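Local coordinates for protein spectinomycin phosphotransferase (Legionella pneumophila, PDB 3I1A) that probably phosphorylates spectinomycin with a nucleotide as phosphate donor, using a protein-kinase-like fold and so conferring resistance to the antibiotic, at residues Ile65-His70 against Ile135-Gln140; Val286-Val291 against Lys314-Pro319; Lys239-Met244 against His282-Glu287. All blocks are in the same frame, centred on the assembly; numbering follows the deposited sequence. Where two conformers were deposited one is given.

Interaction 1 of 3, residues Ile65-His70 against Ile135-Gln140; sequences IIRLLH and ISIQQQ
Ile-137 meets three side chains of the helix carrying Ile-65, Arg-67 and Leu-68. It supplies more than half of the 147 Å² buried here. Its two branch ends do separate jobs. The methyl CG2 touches the end of Ile-65, with Ile-137 CG2 3.6 Å from Ile-65 CD1, and the two side chains cross obliquely. The other branch runs straight out from CB (chi2 172°) and carries CD1 up to both Arg-67 and Leu-68. There Ile-137 CD1 lies 3.4 Å from Arg-67 NH2, at the edge of the guanidinium and in its plane. Leu-68 makes a looser contact, CD2 to Ile-137 CD1 at 4.3 Å.

Arg-67 bends at chi2 and chi3. This turns the guanidinium back so that its edge, not its face, meets the isoleucine methyl, at the more exposed margin of the contact. Its NE makes a weak, long ion pair with Asp-71, one turn on. Ile-65 also packs on Leu-208 of strand 207-209 and on Pro-234. Ile-137 also rests on Ser-64 of helix 61-71.

Helix 61-71 follows the third strand of the five-stranded sheet. This is the place of the alpha-C helix in the N-terminal lobe of kinase-like phosphotransferases. Here its flank packs on the short helix 135-138 after helix 115-129, an apolar seam between the two lobes.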
# COMPACT_ATOMS: atom_id res chain seq x y z
N ILE A 65 1.02 11.38 -9.70
CA ILE A 65 2.10 11.32 -8.73
C ILE A 65 3.35 10.66 -9.29
O ILE A 65 4.45 11.12 -9.01
CB ILE A 65 1.63 10.62 -7.45
CG1 ILE A 65 0.57 11.49 -6.78
CG2 ILE A 65 2.80 10.40 -6.49
CD1 ILE A 65 1.03 12.93 -6.50
N ILE A 66 3.18 9.62 -10.10
CA ILE A 66 4.30 8.91 -10.71
C ILE A 66 5.04 9.91 -11.60
O ILE A 66 6.27 9.94 -11.61
CB ILE A 66 3.82 7.71 -11.59
CG1 ILE A 66 3.30 6.58 -10.70
CG2 ILE A 66 4.95 7.21 -12.48
CD1 ILE A 66 4.33 6.05 -9.73
N ARG A 67 4.29 10.73 -12.33
CA ARG A 67 4.91 11.73 -13.20
C ARG A 67 5.65 12.77 -12.36
O ARG A 67 6.79 13.14 -12.66
CB ARG A 67 3.86 12.44 -14.07
CG ARG A 67 4.49 13.48 -14.97
CD ARG A 67 3.60 14.68 -15.16
NE ARG A 67 3.82 15.73 -14.18
CZ ARG A 67 3.07 15.95 -13.09
NH1 ARG A 67 2.03 15.16 -12.82
NH2 ARG A 67 3.36 16.96 -12.29
N LEU A 68 5.03 13.25 -11.28
CA LEU A 68 5.69 14.24 -10.43
C LEU A 68 7.01 13.69 -9.88
O LEU A 68 8.02 14.38 -9.91
CB LEU A 68 4.76 14.66 -9.28
CG LEU A 68 5.35 15.58 -8.21
CD1 LEU A 68 5.77 16.90 -8.80
CD2 LEU A 68 4.30 15.80 -7.13
N LEU A 69 7.01 12.45 -9.39
CA LEU A 69 8.24 11.86 -8.87
C LEU A 69 9.26 11.67 -10.00
O LEU A 69 10.46 11.89 -9.82
CB LEU A 69 7.94 10.50 -8.19
CG LEU A 69 6.99 10.63 -6.98
CD1 LEU A 69 6.64 9.25 -6.44
CD2 LEU A 69 7.61 11.52 -5.90
N HIS A 70 8.78 11.26 -11.17
CA HIS A 70 9.65 11.05 -12.33
C HIS A 70 10.39 12.33 -12.68
O HIS A 70 11.62 12.34 -12.77
CB HIS A 70 8.81 10.55 -13.51
CG HIS A 70 9.59 10.39 -14.79
ND1 HIS A 70 9.78 11.42 -15.68
CD2 HIS A 70 10.22 9.31 -15.31
CE1 HIS A 70 10.50 10.98 -16.70
NE2 HIS A 70 10.78 9.71 -16.50
N ILE A 135 -0.04 22.94 -6.43
CA ILE A 135 -1.38 23.05 -5.89
C ILE A 135 -2.41 22.23 -6.67
O ILE A 135 -3.28 21.64 -6.06
CB ILE A 135 -1.83 24.52 -5.82
CG1 ILE A 135 -0.94 25.28 -4.83
CG2 ILE A 135 -3.27 24.60 -5.33
CD1 ILE A 135 -1.03 24.76 -3.40
N SER A 136 -2.29 22.17 -7.99
CA SER A 136 -3.24 21.42 -8.81
C SER A 136 -3.26 19.97 -8.37
O SER A 136 -4.32 19.33 -8.33
CB SER A 136 -2.87 21.50 -10.31
OG SER A 136 -1.60 20.91 -10.58
N ILE A 137 -2.09 19.44 -8.03
CA ILE A 137 -2.00 18.06 -7.59
C ILE A 137 -2.43 17.93 -6.12
O ILE A 137 -3.03 16.93 -5.76
CB ILE A 137 -0.58 17.51 -7.81
CG1 ILE A 137 -0.31 17.50 -9.32
CG2 ILE A 137 -0.44 16.09 -7.20
CD1 ILE A 137 1.12 17.17 -9.73
N GLN A 138 -2.13 18.93 -5.29
CA GLN A 138 -2.55 18.87 -3.89
C GLN A 138 -4.07 18.72 -3.82
O GLN A 138 -4.61 18.01 -2.96
CB GLN A 138 -2.16 20.14 -3.13
CG GLN A 138 -0.66 20.24 -2.82
CD GLN A 138 -0.30 21.41 -1.92
OE1 GLN A 138 -1.01 21.70 -0.94
NE2 GLN A 138 0.82 22.08 -2.23
N GLN A 139 -4.76 19.37 -4.76
CA GLN A 139 -6.23 19.34 -4.80
C GLN A 139 -6.75 17.96 -5.18
O GLN A 139 -7.91 17.64 -4.90
CB GLN A 139 -6.74 20.40 -5.78
CG GLN A 139 -6.49 21.84 -5.31
CD GLN A 139 -6.76 22.90 -6.37
OE1 GLN A 139 -6.96 24.08 -6.05
NE2 GLN A 139 -6.74 22.50 -7.64
N GLN A 140 -5.89 17.14 -5.79
CA GLN A 140 -6.24 15.79 -6.21
C GLN A 140 -5.89 14.73 -5.16
O GLN A 140 -6.35 13.59 -5.25
CB GLN A 140 -5.52 15.44 -7.51
CG GLN A 140 -5.69 16.45 -8.61
CD GLN A 140 -7.13 16.58 -9.06
OE1 GLN A 140 -8.03 16.92 -8.27
NE2 GLN A 140 -7.37 16.33 -10.35

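Interaction 2 of 3, residues Val286-Val291 against Lys314-Pro319; sequences VEDIAV and KEMFDP
Met-316 reaches across to Asp-288 and Ile-289, and apolar packing carries most of the contact. The methyl end of Met-316 lies against the side of Ile-289, with CE 3.6 Å from Ile-289 CG1. The methionine is extended as far as its sulfur and then turns at chi3 (-47°). That last turn lays CE against the isoleucine. Ile-289 extends beyond CG1 (chi2 171°) and sends its end on to Phe-317. The ring is met obliquely, and Ile-289 CD1 stays 4.4 Å from Phe-317 CZ, a loose touch. Leu-188 of helix 182-198 also packs on Ile-289.

The sulfur has its own neighbour. Met-316 SD sits 3.8 Å from Asp-288 CB, so it meets the aliphatic part of the aspartate.

These residues belong to the helical C-terminal lobe of the aminoglycoside phosphotransferase fold. Helix 274-297 is its longest helix. The chain turns back through helix 303-315, and the end of that helix comes to rest beside the middle of the long one.

The polar end of Asp-288 is paired outside the two segments. Its OD2 is hydrogen-bonded to Tyr-312 OH, and its ion pair with Arg-284 is long and weak. The tyrosine sits one turn before Met-316, so this bond ties the same two helices together beside the apolar patch.

Backbone bonds shape the second segment. Glu-315 to Asp-318 form a type I beta turn, closed by Asp-318 N to Glu-315 O at 3.0 Å. The turn places Met-316 and Phe-317 on the side of helix 274-297. Phe-317 also meets Phe-177 edge-to-face, and the backbones of Met-316 and Val-323, in helix 322-329, are hydrogen-bonded.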
# COMPACT_ATOMS: atom_id res chain seq x y z
N VAL A 286 -6.40 -1.01 13.81
CA VAL A 286 -7.85 -0.84 13.95
C VAL A 286 -8.54 -1.00 12.60
O VAL A 286 -9.59 -1.64 12.51
CB VAL A 286 -8.19 0.54 14.55
CG1 VAL A 286 -9.69 0.81 14.44
CG2 VAL A 286 -7.74 0.59 16.00
N GLU A 287 -7.94 -0.40 11.56
CA GLU A 287 -8.45 -0.47 10.20
C GLU A 287 -8.54 -1.93 9.73
O GLU A 287 -9.54 -2.34 9.14
CB GLU A 287 -7.54 0.35 9.25
CG GLU A 287 -7.99 1.80 9.05
CD GLU A 287 -6.86 2.76 8.64
OE1 GLU A 287 -6.04 2.39 7.78
OE2 GLU A 287 -6.82 3.88 9.19
N ASP A 288 -7.49 -2.69 9.99
CA ASP A 288 -7.45 -4.12 9.62
C ASP A 288 -8.42 -4.95 10.48
O ASP A 288 -9.02 -5.91 9.99
CB ASP A 288 -6.04 -4.70 9.78
CG ASP A 288 -5.13 -4.39 8.59
OD1 ASP A 288 -5.63 -3.99 7.54
OD2 ASP A 288 -3.90 -4.58 8.73
N ILE A 289 -8.60 -4.61 11.75
CA ILE A 289 -9.51 -5.40 12.58
C ILE A 289 -10.91 -5.19 12.01
O ILE A 289 -11.74 -6.11 11.97
CB ILE A 289 -9.46 -4.96 14.09
CG1 ILE A 289 -8.16 -5.45 14.73
CG2 ILE A 289 -10.63 -5.55 14.87
CD1 ILE A 289 -7.88 -4.90 16.12
N ALA A 290 -11.19 -3.97 11.56
CA ALA A 290 -12.49 -3.66 11.01
C ALA A 290 -12.76 -4.43 9.72
O ALA A 290 -13.83 -5.01 9.54
CB ALA A 290 -12.62 -2.14 10.77
N VAL A 291 -11.78 -4.43 8.82
CA VAL A 291 -11.90 -5.09 7.53
C VAL A 291 -11.92 -6.61 7.63
O VAL A 291 -12.86 -7.27 7.14
CB VAL A 291 -10.76 -4.62 6.58
CG1 VAL A 291 -10.75 -5.46 5.33
CG2 VAL A 291 -10.98 -3.13 6.20
N LYS A 314 -5.20 -13.09 13.20
CA LYS A 314 -4.49 -13.61 14.37
C LYS A 314 -3.01 -13.30 14.41
O LYS A 314 -2.44 -13.07 15.49
CB LYS A 314 -4.70 -15.13 14.48
CG LYS A 314 -6.14 -15.45 14.82
CD LYS A 314 -6.36 -16.91 15.18
CE LYS A 314 -6.29 -17.82 13.97
NZ LYS A 314 -6.60 -19.23 14.38
N GLU A 315 -2.38 -13.30 13.24
CA GLU A 315 -0.96 -13.02 13.16
C GLU A 315 -0.62 -11.66 13.73
O GLU A 315 0.50 -11.46 14.22
CB GLU A 315 -0.49 -13.09 11.71
CG GLU A 315 -0.38 -14.51 11.21
CD GLU A 315 0.21 -14.56 9.82
OE1 GLU A 315 0.72 -15.63 9.44
OE2 GLU A 315 0.16 -13.52 9.11
N MET A 316 -1.55 -10.71 13.65
CA MET A 316 -1.28 -9.36 14.17
C MET A 316 -0.95 -9.39 15.65
O MET A 316 -0.27 -8.49 16.18
CB MET A 316 -2.49 -8.43 13.96
CG MET A 316 -2.89 -8.29 12.49
SD MET A 316 -4.18 -7.06 12.15
CE MET A 316 -5.43 -7.43 13.46
N PHE A 317 -1.44 -10.42 16.33
CA PHE A 317 -1.22 -10.57 17.77
C PHE A 317 -0.04 -11.46 18.15
O PHE A 317 0.19 -11.73 19.34
CB PHE A 317 -2.51 -11.07 18.45
CG PHE A 317 -3.67 -10.15 18.27
CD1 PHE A 317 -4.43 -10.17 17.10
CD2 PHE A 317 -3.99 -9.20 19.26
CE1 PHE A 317 -5.47 -9.26 16.90
CE2 PHE A 317 -5.03 -8.28 19.07
CZ PHE A 317 -5.78 -8.31 17.89
N ASP A 318 0.72 -11.92 17.16
CA ASP A 318 1.87 -12.78 17.45
C ASP A 318 3.06 -12.02 18.05
O ASP A 318 3.15 -10.79 17.96
CB ASP A 318 2.34 -13.51 16.19
CG ASP A 318 1.45 -14.70 15.83
OD1 ASP A 318 0.75 -15.23 16.71
OD2 ASP A 318 1.49 -15.12 14.65
N PRO A 319 4.00 -12.75 18.68
CA PRO A 319 5.18 -12.12 19.27
C PRO A 319 5.92 -11.26 18.25
O PRO A 319 6.20 -11.71 17.14
CB PRO A 319 6.03 -13.31 19.71
CG PRO A 319 5.02 -14.32 20.07
CD PRO A 319 4.01 -14.20 18.92

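Interaction 3 of 3, residues Lys239-Met244 against His282-Glu287; sequences KERDLM and HERIVE
Arg-284 leaves its helix with CG opposite the backbone N (chi1 -167°) and stays extended to NE, which brings its CD up to Met-244 and Arg-241. Met-244 has CG between the backbone N and the carbonyl carbon (chi1 64°) and bends twice more. Its methyl ends over the arginine chain, with Met-244 CE 3.8 Å from Arg-284 CD, and the two side chains cross at about a right angle. Arg-241 reaches the same carbon with its guanidinium, NH2 4.1 Å from Arg-284 CD. The two guanidinium planes stand 86° apart.

The two guanidiniums have different polar partners. Arg-241 NH1 donates to a water at 2.8 Å, which lies at the edge of its guanidinium. Arg-284 NH2 forms a salt bridge with Asp-212, whose place after His-210 and Ser-211 is consistent with the catalytic-loop aspartate of kinase-like phosphotransferases. The Arg-284 side chain lies about 7 Å from that of Asn-217, which binds magnesium in another structure of this protein. The contact lies beside the probable active site.

The short helix 240-243, after strand 235-237, faces the middle of helix 274-297. Tyr-280 of that helix packs on both Arg-241 and Met-244. Helix 257-267 covers Leu-243.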
# COMPACT_ATOMS: atom_id res chain seq x y z
N LYS A 239 4.50 13.12 8.01
CA LYS A 239 5.48 12.15 7.57
C LYS A 239 5.38 10.83 8.31
O LYS A 239 5.77 9.78 7.78
CB LYS A 239 6.90 12.71 7.73
CG LYS A 239 7.33 13.02 9.18
CD LYS A 239 8.79 13.54 9.20
CE LYS A 239 9.33 13.70 10.63
NZ LYS A 239 8.57 14.67 11.47
N GLU A 240 4.88 10.87 9.55
CA GLU A 240 4.75 9.67 10.36
C GLU A 240 3.81 8.62 9.74
O GLU A 240 3.88 7.45 10.09
CB GLU A 240 4.33 10.06 11.79
CG GLU A 240 5.44 10.79 12.60
CD GLU A 240 5.69 12.24 12.19
OE1 GLU A 240 4.86 12.86 11.48
OE2 GLU A 240 6.74 12.78 12.60
N ARG A 241 2.96 9.05 8.81
CA ARG A 241 2.07 8.14 8.08
C ARG A 241 2.94 7.05 7.41
O ARG A 241 2.54 5.88 7.31
CB ARG A 241 1.33 8.91 7.01
CG ARG A 241 0.71 8.07 5.90
CD ARG A 241 -0.54 7.36 6.38
NE ARG A 241 -0.21 6.10 7.05
CZ ARG A 241 -1.13 5.23 7.44
NH1 ARG A 241 -2.42 5.48 7.20
NH2 ARG A 241 -0.76 4.12 8.07
N ASP A 242 4.10 7.46 6.91
CA ASP A 242 5.02 6.51 6.30
C ASP A 242 6.08 6.00 7.29
O ASP A 242 6.45 4.81 7.28
CB ASP A 242 5.76 7.13 5.09
CG ASP A 242 4.86 7.28 3.88
OD1 ASP A 242 3.77 6.67 3.85
OD2 ASP A 242 5.27 8.00 2.95
N LEU A 243 6.58 6.87 8.17
CA LEU A 243 7.62 6.43 9.08
C LEU A 243 7.20 5.32 10.05
O LEU A 243 8.05 4.57 10.52
CB LEU A 243 8.20 7.64 9.86
CG LEU A 243 8.90 8.65 8.93
CD1 LEU A 243 9.54 9.81 9.76
CD2 LEU A 243 9.97 7.92 8.12
N MET A 244 5.91 5.20 10.32
CA MET A 244 5.42 4.20 11.25
C MET A 244 5.76 2.78 10.82
O MET A 244 5.82 1.87 11.65
CB MET A 244 3.90 4.33 11.41
CG MET A 244 3.12 4.04 10.15
SD MET A 244 1.61 3.03 10.46
CE MET A 244 2.36 1.35 10.33
N HIS A 282 -1.36 2.25 15.85
CA HIS A 282 -2.58 1.70 16.46
C HIS A 282 -3.73 1.77 15.46
O HIS A 282 -4.47 0.79 15.30
CB HIS A 282 -2.96 2.48 17.75
CG HIS A 282 -2.07 2.19 18.92
ND1 HIS A 282 -0.79 2.69 19.04
CD2 HIS A 282 -2.27 1.42 20.02
CE1 HIS A 282 -0.24 2.24 20.15
NE2 HIS A 282 -1.12 1.47 20.77
N GLU A 283 -3.90 2.90 14.79
CA GLU A 283 -4.99 3.07 13.84
C GLU A 283 -4.94 2.13 12.63
O GLU A 283 -5.97 1.67 12.15
CB GLU A 283 -5.04 4.53 13.37
CG GLU A 283 -6.05 4.83 12.26
CD GLU A 283 -7.52 4.60 12.64
OE1 GLU A 283 -7.86 4.58 13.84
OE2 GLU A 283 -8.33 4.47 11.71
N ARG A 284 -3.74 1.85 12.13
CA ARG A 284 -3.68 0.94 10.99
C ARG A 284 -4.18 -0.45 11.42
O ARG A 284 -4.83 -1.13 10.63
CB ARG A 284 -2.26 0.80 10.46
CG ARG A 284 -2.21 0.11 9.10
CD ARG A 284 -0.76 0.05 8.57
NE ARG A 284 -0.72 -0.58 7.25
CZ ARG A 284 -0.66 -1.90 7.05
NH1 ARG A 284 -0.61 -2.73 8.10
NH2 ARG A 284 -0.67 -2.37 5.81
N ILE A 285 -3.89 -0.85 12.66
CA ILE A 285 -4.37 -2.16 13.14
C ILE A 285 -5.89 -2.12 13.30
O ILE A 285 -6.60 -3.07 12.95
CB ILE A 285 -3.68 -2.56 14.46
CG1 ILE A 285 -2.17 -2.65 14.22
CG2 ILE A 285 -4.20 -3.91 14.96
CD1 ILE A 285 -1.33 -2.80 15.47
N VAL A 286 -6.40 -1.01 13.81
CA VAL A 286 -7.85 -0.84 13.95
C VAL A 286 -8.54 -1.00 12.60
O VAL A 286 -9.59 -1.64 12.51
CB VAL A 286 -8.19 0.54 14.55
CG1 VAL A 286 -9.69 0.81 14.44
CG2 VAL A 286 -7.74 0.59 16.00
N GLU A 287 -7.94 -0.40 11.56
CA GLU A 287 -8.45 -0.47 10.20
C GLU A 287 -8.54 -1.93 9.73
O GLU A 287 -9.54 -2.34 9.14
CB GLU A 287 -7.54 0.35 9.25
CG GLU A 287 -7.99 1.80 9.05
CD GLU A 287 -6.86 2.76 8.64
OE1 GLU A 287 -6.04 2.39 7.78
OE2 GLU A 287 -6.82 3.88 9.19
O HOH W 1 -3.74 3.09 7.93

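Overall arrangement
From the N terminus, interaction 1 comes first. It closes a 64-residue loop that takes in the end of the N-terminal sheet and helix 115-129, and it joins the two lobes. Interaction 3 opens at 239-244 and joins the segment after strand 235-237 to helix 274-297. Interaction 2 begins on that same helix, sharing Val-286 and Glu-287, and joins it to the end of helix 303-315. Both lie within the C-terminal lobe. The contacts follow in series, with one short overlap, and none encloses another. Interactions 2 and 3 touch through Met-316 CE and Ile-285 CG2, 4.0 Å apart. Interactions 1 and 2 lie on opposite sides of the chain's centre, their centres 32 Å apart.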